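Local coordinates for coelenterazine-binding protein with bound coelenterazine (Renilla muelleri, PDB 2HPS) that binds and stores the luciferin coelenterazine and, in response to calcium, makes it available to luciferase for bioluminescence, at residues 14-19 against 83-88; 47-52 against 108-113; 144-149 against 177-182. One frame throughout, in Å; residues are numbered along the deposited sequence.

Contact 1. Residues 14-19 against 83-88; sequences RKMKTR and VNATDS. With CTZ (c2-hydroxy-coelenterazine), chain B.
M16 of helix 6-21 meets A85 and T86 of helix 78-91 in a buried helix-to-helix contact at the edge of the coelenterazine pocket. The two axes approach to 8.8 Å and run at 129° to each other. M16 is present as selenomethionine. Its CG stands anti to the carbonyl carbon (chi1 -63°), and the chain then bends at its next two torsions. CG and SE both lie against helix 78-91, and only the terminal CE turns away from it. CG lies 3.8 Å from A85 CB, and SE rests against the same methyl. The approach of M16 CG to T86 OG1 is tight, at 3.1 Å. That oxygen has its main polar partner in H12 ND1, one turn before M16.

The helices are the first and last of the N-terminal pair of EF-hands. R19 extends the contact to the ligand. Its chain is extended from CG to NE, and NE gives a nearly straight hydrogen bond of 2.7 Å to CTZ O17 (163°). NH2 adds a weak bond to the same oxygen and also binds Y36 OH. On the protein side, M16 SE lies at the edge of the guanidinium, in its plane. NH1 comes within 4.1 Å of A85 CB. A leucine in place of R19 would probably leave O17 without these two donors and Y36 without its guanidinium partner.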
loop_
_atom_site.group_PDB
_atom_site.type_symbol
_atom_site.label_atom_id
_atom_site.label_comp_id
_atom_site.label_asym_id
_atom_site.label_seq_id
_atom_site.Cartn_x
_atom_site.Cartn_y
_atom_site.Cartn_z
ATOM N N ARG A 14 14.107 -0.371 -1.793
ATOM C CA ARG A 14 13.963 -0.247 -0.338
ATOM C C ARG A 14 12.520 0.053 0.047
ATOM O O ARG A 14 11.975 -0.576 0.962
ATOM C CB ARG A 14 14.901 0.828 0.204
ATOM C CG ARG A 14 14.929 0.923 1.735
ATOM C CD ARG A 14 16.004 1.947 2.176
ATOM N NE ARG A 14 16.035 2.105 3.627
ATOM C CZ ARG A 14 16.724 1.336 4.465
ATOM N NH1 ARG A 14 17.449 0.308 4.007
ATOM N NH2 ARG A 14 16.663 1.585 5.784
ATOM N N LYS A 15 11.882 0.953 -0.706
ATOM C CA LYS A 15 10.477 1.230 -0.512
ATOM C C LYS A 15 9.647 -0.031 -0.757
ATOM O O LYS A 15 8.795 -0.389 0.058
ATOM C CB LYS A 15 10.024 2.359 -1.429
ATOM C CG LYS A 15 10.540 3.749 -1.010
ATOM C CD LYS A 15 9.840 4.865 -1.768
ATOM C CE LYS A 15 10.102 4.821 -3.282
ATOM N NZ LYS A 15 9.407 5.976 -4.021
HETATM N N MSE A 16 9.915 -0.705 -1.868
HETATM C CA MSE A 16 9.106 -1.871 -2.241
HETATM C C MSE A 16 9.290 -3.027 -1.252
HETATM O O MSE A 16 8.346 -3.739 -0.936
HETATM C CB MSE A 16 9.388 -2.320 -3.672
HETATM C CG MSE A 16 9.038 -1.301 -4.740
HETATM SE SE MSE A 16 7.142 -0.684 -4.641
HETATM C CE MSE A 16 7.470 1.166 -3.876
ATOM N N LYS A 17 10.507 -3.214 -0.749
ATOM C CA LYS A 17 10.728 -4.248 0.261
ATOM C C LYS A 17 9.952 -3.963 1.566
ATOM O O LYS A 17 9.466 -4.877 2.243
ATOM C CB LYS A 17 12.236 -4.423 0.541
ATOM C CG LYS A 17 12.533 -5.681 1.375
ATOM C CD LYS A 17 14.027 -5.898 1.692
ATOM C CE LYS A 17 14.170 -7.040 2.712
ATOM N NZ LYS A 17 15.609 -7.238 3.084
ATOM N N THR A 18 9.827 -2.687 1.910
ATOM C CA THR A 18 9.085 -2.282 3.103
ATOM C C THR A 18 7.605 -2.654 2.911
ATOM O O THR A 18 6.970 -3.237 3.798
ATOM C CB THR A 18 9.293 -0.782 3.333
ATOM O OG1 THR A 18 10.709 -0.543 3.485
ATOM C CG2 THR A 18 8.576 -0.317 4.596
ATOM N N ARG A 19 7.106 -2.381 1.716
ATOM C CA ARG A 19 5.727 -2.717 1.342
ATOM C C ARG A 19 5.532 -4.238 1.376
ATOM O O ARG A 19 4.555 -4.738 1.915
ATOM C CB ARG A 19 5.453 -2.194 -0.068
ATOM C CG ARG A 19 4.099 -2.579 -0.626
ATOM C CD ARG A 19 3.987 -2.066 -2.064
ATOM N NE ARG A 19 2.905 -2.749 -2.787
ATOM C CZ ARG A 19 2.811 -2.825 -4.117
ATOM N NH1 ARG A 19 3.717 -2.245 -4.910
ATOM N NH2 ARG A 19 1.789 -3.465 -4.660
ATOM N N VAL A 83 11.645 -6.675 -6.106
ATOM C CA VAL A 83 12.200 -6.479 -7.434
ATOM C C VAL A 83 11.089 -6.473 -8.504
ATOM O O VAL A 83 11.089 -5.636 -9.405
ATOM C CB VAL A 83 13.291 -7.544 -7.745
ATOM C CG1 VAL A 83 13.587 -7.557 -9.207
ATOM C CG2 VAL A 83 14.586 -7.254 -6.920
ATOM N N ASN A 84 10.149 -7.403 -8.387
ATOM C CA ASN A 84 9.021 -7.474 -9.326
ATOM C C ASN A 84 8.183 -6.192 -9.298
ATOM O O ASN A 84 7.795 -5.685 -10.352
ATOM C CB ASN A 84 8.156 -8.689 -9.035
ATOM C CG ASN A 84 8.864 -10.007 -9.354
ATOM O OD1 ASN A 84 9.814 -10.044 -10.142
ATOM N ND2 ASN A 84 8.388 -11.083 -8.753
ATOM N N ALA A 85 7.959 -5.660 -8.095
ATOM C CA ALA A 85 7.259 -4.379 -7.916
ATOM C C ALA A 85 7.997 -3.218 -8.590
ATOM O O ALA A 85 7.415 -2.442 -9.350
ATOM C CB ALA A 85 7.058 -4.094 -6.391
ATOM N N THR A 86 9.295 -3.078 -8.305
ATOM C CA THR A 86 10.094 -1.995 -8.861
ATOM C C THR A 86 10.153 -2.099 -10.381
ATOM O O THR A 86 9.931 -1.106 -11.091
ATOM C CB THR A 86 11.507 -2.012 -8.222
ATOM O OG1 THR A 86 11.362 -1.684 -6.826
ATOM C CG2 THR A 86 12.459 -1.016 -8.913
ATOM N N ASP A 87 10.412 -3.313 -10.874
ATOM C CA ASP A 87 10.510 -3.545 -12.325
ATOM C C ASP A 87 9.195 -3.179 -13.019
ATOM O O ASP A 87 9.213 -2.484 -14.032
ATOM C CB ASP A 87 10.886 -5.007 -12.638
ATOM C CG ASP A 87 12.358 -5.309 -12.399
ATOM O OD1 ASP A 87 13.151 -4.368 -12.209
ATOM O OD2 ASP A 87 12.714 -6.513 -12.388
ATOM N N SER A 88 8.078 -3.632 -12.449
ATOM C CA SER A 88 6.735 -3.345 -13.005
ATOM C C SER A 88 6.355 -1.865 -12.954
ATOM O O SER A 88 5.970 -1.277 -13.979
ATOM C CB SER A 88 5.653 -4.230 -12.384
ATOM O OG SER A 88 5.578 -4.091 -10.983
HETATM N N1 CTZ B . -0.889 -1.051 3.677
HETATM C C2 CTZ B . -0.966 -2.356 4.054
HETATM C C3 CTZ B . -0.159 -2.390 5.275
HETATM N N4 CTZ B . 0.323 -1.185 5.567
HETATM C C5 CTZ B . 1.107 -0.755 6.577
HETATM C C6 CTZ B . 1.483 0.591 6.607
HETATM N N7 CTZ B . 1.066 1.453 5.655
HETATM C C8 CTZ B . 0.271 1.056 4.637
HETATM C C9 CTZ B . -0.113 -0.374 4.584
HETATM C C10 CTZ B . -1.705 -3.462 3.338
HETATM C C11 CTZ B . -1.051 -3.613 1.988
HETATM C C12 CTZ B . -1.761 -3.268 0.839
HETATM C C13 CTZ B . -1.184 -3.382 -0.420
HETATM C C14 CTZ B . 0.128 -3.858 -0.513
HETATM C C15 CTZ B . 0.854 -4.198 0.638
HETATM C C16 CTZ B . 0.263 -4.076 1.897
HETATM O O17 CTZ B . 0.695 -3.967 -1.741
HETATM O O18 CTZ B . 0.081 -3.434 5.998
HETATM C C19 CTZ B . 2.317 1.082 7.726
HETATM C C20 CTZ B . 3.312 0.288 8.303
HETATM C C21 CTZ B . 4.070 0.778 9.364
HETATM C C22 CTZ B . 3.825 2.064 9.868
HETATM C C23 CTZ B . 2.830 2.857 9.314
HETATM C C24 CTZ B . 2.072 2.366 8.245
HETATM O O25 CTZ B . 4.578 2.512 10.909
HETATM C C26 CTZ B . -0.198 1.987 3.535
HETATM C C27 CTZ B . -1.445 2.699 3.993
HETATM C C28 CTZ B . -2.676 2.475 3.380
HETATM C C29 CTZ B . -3.803 3.162 3.836
HETATM C C30 CTZ B . -3.689 4.053 4.914
HETATM C C31 CTZ B . -2.453 4.287 5.517
HETATM C C32 CTZ B . -1.325 3.609 5.049
#

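Contact 2. Residues 47-52 against 108-113; sequences AKLSAE and YDCIDT
A47 and L49 meet C110 where the link between the first two EF-hands passes the end of helix 102-111. The contact is apolar and partly buried, and no hydrogen bond crosses it. C110 is the shared partner. Its SG stands anti to the carbonyl carbon and beside the backbone N (chi1 -68°), in reach of both residues. A47 has a single methyl to offer. Its CB points toward the helix and lies 3.7 Å from C110 CB and 3.9 Å from SG. L49 sets off along the contact, and its branched end closes on C110. With CG beside the backbone N (chi1 -64°), both methyls reach the sulfur, CD1 at 4.0 Å from C110 SG and CD2 at 4.1 Å.

The chain leaves its helix between these two residues. K48 has positive phi in a Schellman motif, and S50 then N-caps helix 51-68 through OG to K53 N. Beyond C110, D112 begins a loop that binds calcium in a nearly identical protein. No metal occupies it here, and the D112 carboxylate takes the backbone N-H groups of D116 and G117. L49 also packs on A54 and T57 of helix 51-68. C110 leans on F127 of helix 121-131, and I111 touches both V119 of strand 118-120 and the coelenterazine.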
loop_
_atom_site.group_PDB
_atom_site.type_symbol
_atom_site.label_atom_id
_atom_site.label_comp_id
_atom_site.label_asym_id
_atom_site.label_seq_id
_atom_site.Cartn_x
_atom_site.Cartn_y
_atom_site.Cartn_z
ATOM N N ALA A 47 -14.227 -2.428 6.509
ATOM C CA ALA A 47 -15.104 -1.520 5.741
ATOM C C ALA A 47 -16.557 -2.022 5.681
ATOM O O ALA A 47 -17.456 -1.304 5.215
ATOM C CB ALA A 47 -14.556 -1.301 4.342
ATOM N N LYS A 48 -16.774 -3.249 6.149
ATOM C CA LYS A 48 -18.078 -3.921 6.062
ATOM C C LYS A 48 -18.601 -3.921 4.615
ATOM O O LYS A 48 -19.770 -3.596 4.358
ATOM C CB LYS A 48 -19.089 -3.283 7.035
ATOM C CG LYS A 48 -18.664 -3.350 8.518
ATOM C CD LYS A 48 -19.846 -3.147 9.469
ATOM N N LEU A 49 -17.728 -4.275 3.676
ATOM C CA LEU A 49 -18.061 -4.258 2.247
ATOM C C LEU A 49 -19.126 -5.307 1.913
ATOM O O LEU A 49 -19.154 -6.389 2.514
ATOM C CB LEU A 49 -16.817 -4.497 1.371
ATOM C CG LEU A 49 -15.678 -3.465 1.397
ATOM C CD1 LEU A 49 -14.586 -3.861 0.427
ATOM C CD2 LEU A 49 -16.199 -2.077 1.057
ATOM N N SER A 50 -19.990 -4.965 0.956
ATOM C CA SER A 50 -20.941 -5.909 0.373
ATOM C C SER A 50 -20.166 -7.033 -0.298
ATOM O O SER A 50 -18.978 -6.863 -0.597
ATOM C CB SER A 50 -21.801 -5.200 -0.675
ATOM O OG SER A 50 -21.011 -4.769 -1.785
ATOM N N ALA A 51 -20.829 -8.162 -0.565
ATOM C CA ALA A 51 -20.171 -9.288 -1.234
ATOM C C ALA A 51 -19.548 -8.848 -2.556
ATOM O O ALA A 51 -18.423 -9.237 -2.879
ATOM C CB ALA A 51 -21.145 -10.451 -1.452
ATOM N N GLU A 52 -20.274 -8.016 -3.299
ATOM C CA GLU A 52 -19.806 -7.513 -4.584
ATOM C C GLU A 52 -18.554 -6.631 -4.464
ATOM O O GLU A 52 -17.600 -6.820 -5.217
ATOM C CB GLU A 52 -20.935 -6.751 -5.289
ATOM C CG GLU A 52 -20.573 -6.197 -6.636
ATOM C CD GLU A 52 -21.671 -5.316 -7.214
ATOM O OE1 GLU A 52 -22.857 -5.495 -6.836
ATOM O OE2 GLU A 52 -21.340 -4.451 -8.052
ATOM N N TYR A 108 -8.635 3.837 -0.077
ATOM C CA TYR A 108 -9.081 5.134 0.432
ATOM C C TYR A 108 -10.598 5.146 0.643
ATOM O O TYR A 108 -11.081 5.610 1.692
ATOM C CB TYR A 108 -8.628 6.304 -0.467
ATOM C CG TYR A 108 -8.978 7.644 0.156
ATOM C CD1 TYR A 108 -8.085 8.286 1.007
ATOM C CD2 TYR A 108 -10.234 8.223 -0.049
ATOM C CE1 TYR A 108 -8.409 9.505 1.617
ATOM C CE2 TYR A 108 -10.582 9.439 0.554
ATOM C CZ TYR A 108 -9.662 10.075 1.379
ATOM O OH TYR A 108 -9.978 11.267 1.994
ATOM N N ASP A 109 -11.353 4.659 -0.346
ATOM C CA ASP A 109 -12.816 4.567 -0.214
ATOM C C ASP A 109 -13.219 3.790 1.041
ATOM O O ASP A 109 -14.192 4.141 1.707
ATOM C CB ASP A 109 -13.429 3.891 -1.428
ATOM C CG ASP A 109 -13.526 4.820 -2.631
ATOM O OD1 ASP A 109 -13.213 6.020 -2.480
ATOM O OD2 ASP A 109 -13.939 4.344 -3.705
ATOM N N CYS A 110 -12.477 2.716 1.343
ATOM C CA CYS A 110 -12.763 1.901 2.533
ATOM C C CYS A 110 -12.531 2.678 3.835
ATOM O O CYS A 110 -13.270 2.499 4.815
ATOM C CB CYS A 110 -11.950 0.606 2.496
ATOM S SG CYS A 110 -12.458 -0.517 1.181
ATOM N N ILE A 111 -11.538 3.567 3.846
ATOM C CA ILE A 111 -11.308 4.410 5.032
ATOM C C ILE A 111 -12.410 5.470 5.177
ATOM O O ILE A 111 -12.853 5.795 6.295
ATOM C CB ILE A 111 -9.944 5.145 4.958
ATOM C CG1 ILE A 111 -8.799 4.165 4.656
ATOM C CG2 ILE A 111 -9.661 5.893 6.265
ATOM C CD1 ILE A 111 -7.453 4.861 4.369
ATOM N N ASP A 112 -12.809 6.012 4.027
ATOM C CA ASP A 112 -13.690 7.182 3.899
ATOM C C ASP A 112 -15.139 6.775 4.149
ATOM O O ASP A 112 -15.884 6.534 3.208
ATOM C CB ASP A 112 -13.515 7.755 2.486
ATOM C CG ASP A 112 -14.322 9.029 2.231
ATOM O OD1 ASP A 112 -14.943 9.581 3.170
ATOM O OD2 ASP A 112 -14.302 9.452 1.063
ATOM N N THR A 113 -15.516 6.705 5.424
ATOM C CA THR A 113 -16.818 6.144 5.815
ATOM C C THR A 113 -18.005 6.981 5.364
ATOM O O THR A 113 -19.068 6.432 5.056
ATOM C CB THR A 113 -16.914 5.847 7.333
ATOM O OG1 THR A 113 -16.858 7.061 8.087
ATOM C CG2 THR A 113 -15.780 4.944 7.772
#

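Contact 3. Residues 144-149 against 177-182. With CTZ (c2-hydroxy-coelenterazine), chain B.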
loop_
_atom_site.group_PDB
_atom_site.type_symbol
_atom_site.label_atom_id
_atom_site.label_comp_id
_atom_site.label_asym_id
_atom_site.label_seq_id
_atom_site.Cartn_x
_atom_site.Cartn_y
_atom_site.Cartn_z
ATOM N N PHE A 144 -0.613 8.872 10.131
ATOM C CA PHE A 144 -1.663 9.857 9.849
ATOM C C PHE A 144 -1.092 11.269 9.868
ATOM O O PHE A 144 -1.326 12.060 8.944
ATOM C CB PHE A 144 -2.785 9.789 10.890
ATOM C CG PHE A 144 -3.845 10.853 10.694
ATOM C CD1 PHE A 144 -4.904 10.651 9.804
ATOM C CD2 PHE A 144 -3.746 12.088 11.352
ATOM C CE1 PHE A 144 -5.873 11.647 9.585
ATOM C CE2 PHE A 144 -4.710 13.096 11.142
ATOM C CZ PHE A 144 -5.775 12.871 10.266
ATOM N N ASN A 145 -0.375 11.592 10.951
ATOM C CA ASN A 145 0.145 12.952 11.123
ATOM C C ASN A 145 1.029 13.406 9.957
ATOM O O ASN A 145 0.933 14.539 9.493
ATOM C CB ASN A 145 0.899 13.049 12.450
ATOM C CG ASN A 145 1.307 14.480 12.783
ATOM O OD1 ASN A 145 0.450 15.376 12.837
ATOM N ND2 ASN A 145 2.611 14.699 13.002
ATOM N N THR A 146 1.882 12.512 9.468
ATOM C CA THR A 146 2.731 12.816 8.333
ATOM C C THR A 146 1.928 12.953 7.021
ATOM O O THR A 146 2.151 13.884 6.238
ATOM C CB THR A 146 3.884 11.778 8.191
ATOM O OG1 THR A 146 4.683 11.747 9.401
ATOM C CG2 THR A 146 4.764 12.127 6.980
ATOM N N LEU A 147 0.985 12.042 6.784
ATOM C CA LEU A 147 0.211 12.074 5.544
ATOM C C LEU A 147 -0.750 13.254 5.483
ATOM O O LEU A 147 -1.160 13.682 4.402
ATOM C CB LEU A 147 -0.551 10.766 5.355
ATOM C CG LEU A 147 0.145 9.745 4.451
ATOM C CD1 LEU A 147 1.491 9.344 4.984
ATOM C CD2 LEU A 147 -0.726 8.507 4.354
ATOM N N ASP A 148 -1.099 13.760 6.661
ATOM C CA ASP A 148 -1.848 15.008 6.830
ATOM C C ASP A 148 -0.853 16.160 6.633
ATOM O O ASP A 148 -0.524 16.902 7.579
ATOM C CB ASP A 148 -2.473 15.028 8.241
ATOM C CG ASP A 148 -3.272 16.307 8.540
ATOM O OD1 ASP A 148 -3.752 16.985 7.603
ATOM O OD2 ASP A 148 -3.416 16.615 9.742
ATOM N N PHE A 149 -0.356 16.295 5.405
ATOM C CA PHE A 149 0.759 17.195 5.147
ATOM C C PHE A 149 0.336 18.662 5.146
ATOM O O PHE A 149 1.182 19.568 5.299
ATOM C CB PHE A 149 1.569 16.782 3.904
ATOM C CG PHE A 149 0.782 16.766 2.606
ATOM C CD1 PHE A 149 0.501 17.961 1.928
ATOM C CD2 PHE A 149 0.408 15.563 2.026
ATOM C CE1 PHE A 149 -0.190 17.947 0.714
ATOM C CE2 PHE A 149 -0.274 15.541 0.807
ATOM C CZ PHE A 149 -0.567 16.730 0.151
ATOM N N ALA A 177 6.959 9.466 1.288
ATOM C CA ALA A 177 7.302 8.087 0.884
ATOM C C ALA A 177 7.988 7.341 2.021
ATOM O O ALA A 177 7.817 6.129 2.188
ATOM C CB ALA A 177 8.149 8.100 -0.363
ATOM N N ASN A 178 8.777 8.059 2.816
ATOM C CA ASN A 178 9.423 7.463 3.987
ATOM C C ASN A 178 8.464 7.079 5.117
ATOM O O ASN A 178 8.861 6.362 6.040
ATOM C CB ASN A 178 10.496 8.410 4.547
ATOM C CG ASN A 178 11.795 8.415 3.718
ATOM O OD1 ASN A 178 11.997 7.601 2.790
ATOM N ND2 ASN A 178 12.707 9.345 4.077
ATOM N N ALA A 179 7.215 7.554 5.041
ATOM C CA ALA A 179 6.254 7.347 6.133
ATOM C C ALA A 179 5.083 6.424 5.787
ATOM O O ALA A 179 4.509 5.794 6.686
ATOM C CB ALA A 179 5.718 8.677 6.620
ATOM N N PHE A 180 4.731 6.366 4.501
ATOM C CA PHE A 180 3.497 5.694 4.038
ATOM C C PHE A 180 3.365 4.249 4.526
ATOM O O PHE A 180 2.269 3.836 4.959
ATOM C CB PHE A 180 3.413 5.758 2.507
ATOM C CG PHE A 180 2.068 5.340 1.913
ATOM C CD1 PHE A 180 0.867 5.628 2.554
ATOM C CD2 PHE A 180 2.020 4.717 0.654
ATOM C CE1 PHE A 180 -0.355 5.246 1.979
ATOM C CE2 PHE A 180 0.805 4.346 0.076
ATOM C CZ PHE A 180 -0.387 4.612 0.738
ATOM N N TYR A 181 4.472 3.501 4.421
ATOM C CA TYR A 181 4.559 2.125 4.896
ATOM C C TYR A 181 5.460 1.990 6.130
ATOM O O TYR A 181 6.050 0.918 6.388
ATOM C CB TYR A 181 5.034 1.223 3.750
ATOM C CG TYR A 181 3.899 0.770 2.865
ATOM C CD1 TYR A 181 3.240 -0.436 3.110
ATOM C CD2 TYR A 181 3.466 1.560 1.790
ATOM C CE1 TYR A 181 2.196 -0.853 2.305
ATOM C CE2 TYR A 181 2.409 1.142 0.969
ATOM C CZ TYR A 181 1.788 -0.070 1.244
ATOM O OH TYR A 181 0.743 -0.494 0.450
ATOM N N GLY A 182 5.546 3.073 6.901
ATOM C CA GLY A 182 6.414 3.125 8.098
ATOM C C GLY A 182 7.901 3.188 7.779
ATOM O O GLY A 182 8.298 3.398 6.628
HETATM N N1 CTZ B . -0.889 -1.051 3.677
HETATM C C2 CTZ B . -0.966 -2.356 4.054
HETATM C C3 CTZ B . -0.159 -2.390 5.275
HETATM N N4 CTZ B . 0.323 -1.185 5.567
HETATM C C5 CTZ B . 1.107 -0.755 6.577
HETATM C C6 CTZ B . 1.483 0.591 6.607
HETATM N N7 CTZ B . 1.066 1.453 5.655
HETATM C C8 CTZ B . 0.271 1.056 4.637
HETATM C C9 CTZ B . -0.113 -0.374 4.584
HETATM C C10 CTZ B . -1.705 -3.462 3.338
HETATM C C11 CTZ B . -1.051 -3.613 1.988
HETATM C C12 CTZ B . -1.761 -3.268 0.839
HETATM C C13 CTZ B . -1.184 -3.382 -0.420
HETATM C C14 CTZ B . 0.128 -3.858 -0.513
HETATM C C15 CTZ B . 0.854 -4.198 0.638
HETATM C C16 CTZ B . 0.263 -4.076 1.897
HETATM O O17 CTZ B . 0.695 -3.967 -1.741
HETATM O O18 CTZ B . 0.081 -3.434 5.998
HETATM C C19 CTZ B . 2.317 1.082 7.726
HETATM C C20 CTZ B . 3.312 0.288 8.303
HETATM C C21 CTZ B . 4.070 0.778 9.364
HETATM C C22 CTZ B . 3.825 2.064 9.868
HETATM C C23 CTZ B . 2.830 2.857 9.314
HETATM C C24 CTZ B . 2.072 2.366 8.245
HETATM O O25 CTZ B . 4.578 2.512 10.909
HETATM C C26 CTZ B . -0.198 1.987 3.535
HETATM C C27 CTZ B . -1.445 2.699 3.993
HETATM C C28 CTZ B . -2.676 2.475 3.380
HETATM C C29 CTZ B . -3.803 3.162 3.836
HETATM C C30 CTZ B . -3.689 4.053 4.914
HETATM C C31 CTZ B . -2.453 4.287 5.517
HETATM C C32 CTZ B . -1.325 3.609 5.049
#
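L147 and F180 meet where the entering helix of the fourth EF-hand, 137-147, packs on the C-terminal helix 175-180. Their side chains cross at a slant. L147 CD2 comes 3.8 Å from F180 CD1, neither squarely over the ring nor at its edge. The first torsion of L147 (chi1 -97°) lies well off the usual staggered positions. Beside this pair, T146 and A179 meet methyl to methyl. T146 CG2 lies 3.6 Å from A179 CB, while OG1 is turned back to a weak bond with T142 O in its own helix.

F180 links the helix pair to the ligand. Its CG stands anti to the backbone N (chi1 -169°), and one ring face receives CTZ C26, 3.6 Å above the plane and offset toward the rim. Y181 supplies a second aromatic face. CTZ C8 sits 3.5 Å above that ring, also toward the rim, and Y181 CE1 approaches CTZ C9 to 3.3 Å. The Y181 ring is further stacked with F167 of helix 157-169. D148, just after L147, belongs to a loop that binds calcium in a nearly identical protein but holds no metal here. The backbone of 180-182 also lines the pocket. F180 O lies 2.8 Å from CTZ N7. G182 CA is 3.3 Å from CTZ C22.

Overall arrangement
Contact 1 is fully buried, whereas contacts 2 and 3 are partly buried. Contact 1 lies within the N-terminal EF-hand pair. Contact 2 joins that half to the third EF-hand, on the opposite side of the chain's centre from contact 1. Contact 3 ties the fourth EF-hand to the C-terminal helix. Contacts 1 and 3 both touch coelenterazine and each other: T18 CG2 packs 3.3 Å from Y181 O, and K15 lies against A177. Their ligand chemistry differs, polar at R19 and mainly aromatic at F180 and Y181. Contact 2 touches neither of the others and reaches the ligand only through I111, not a contacting residue. No hydrogen bond crosses any of them; contacts 2 and 3 are apolar.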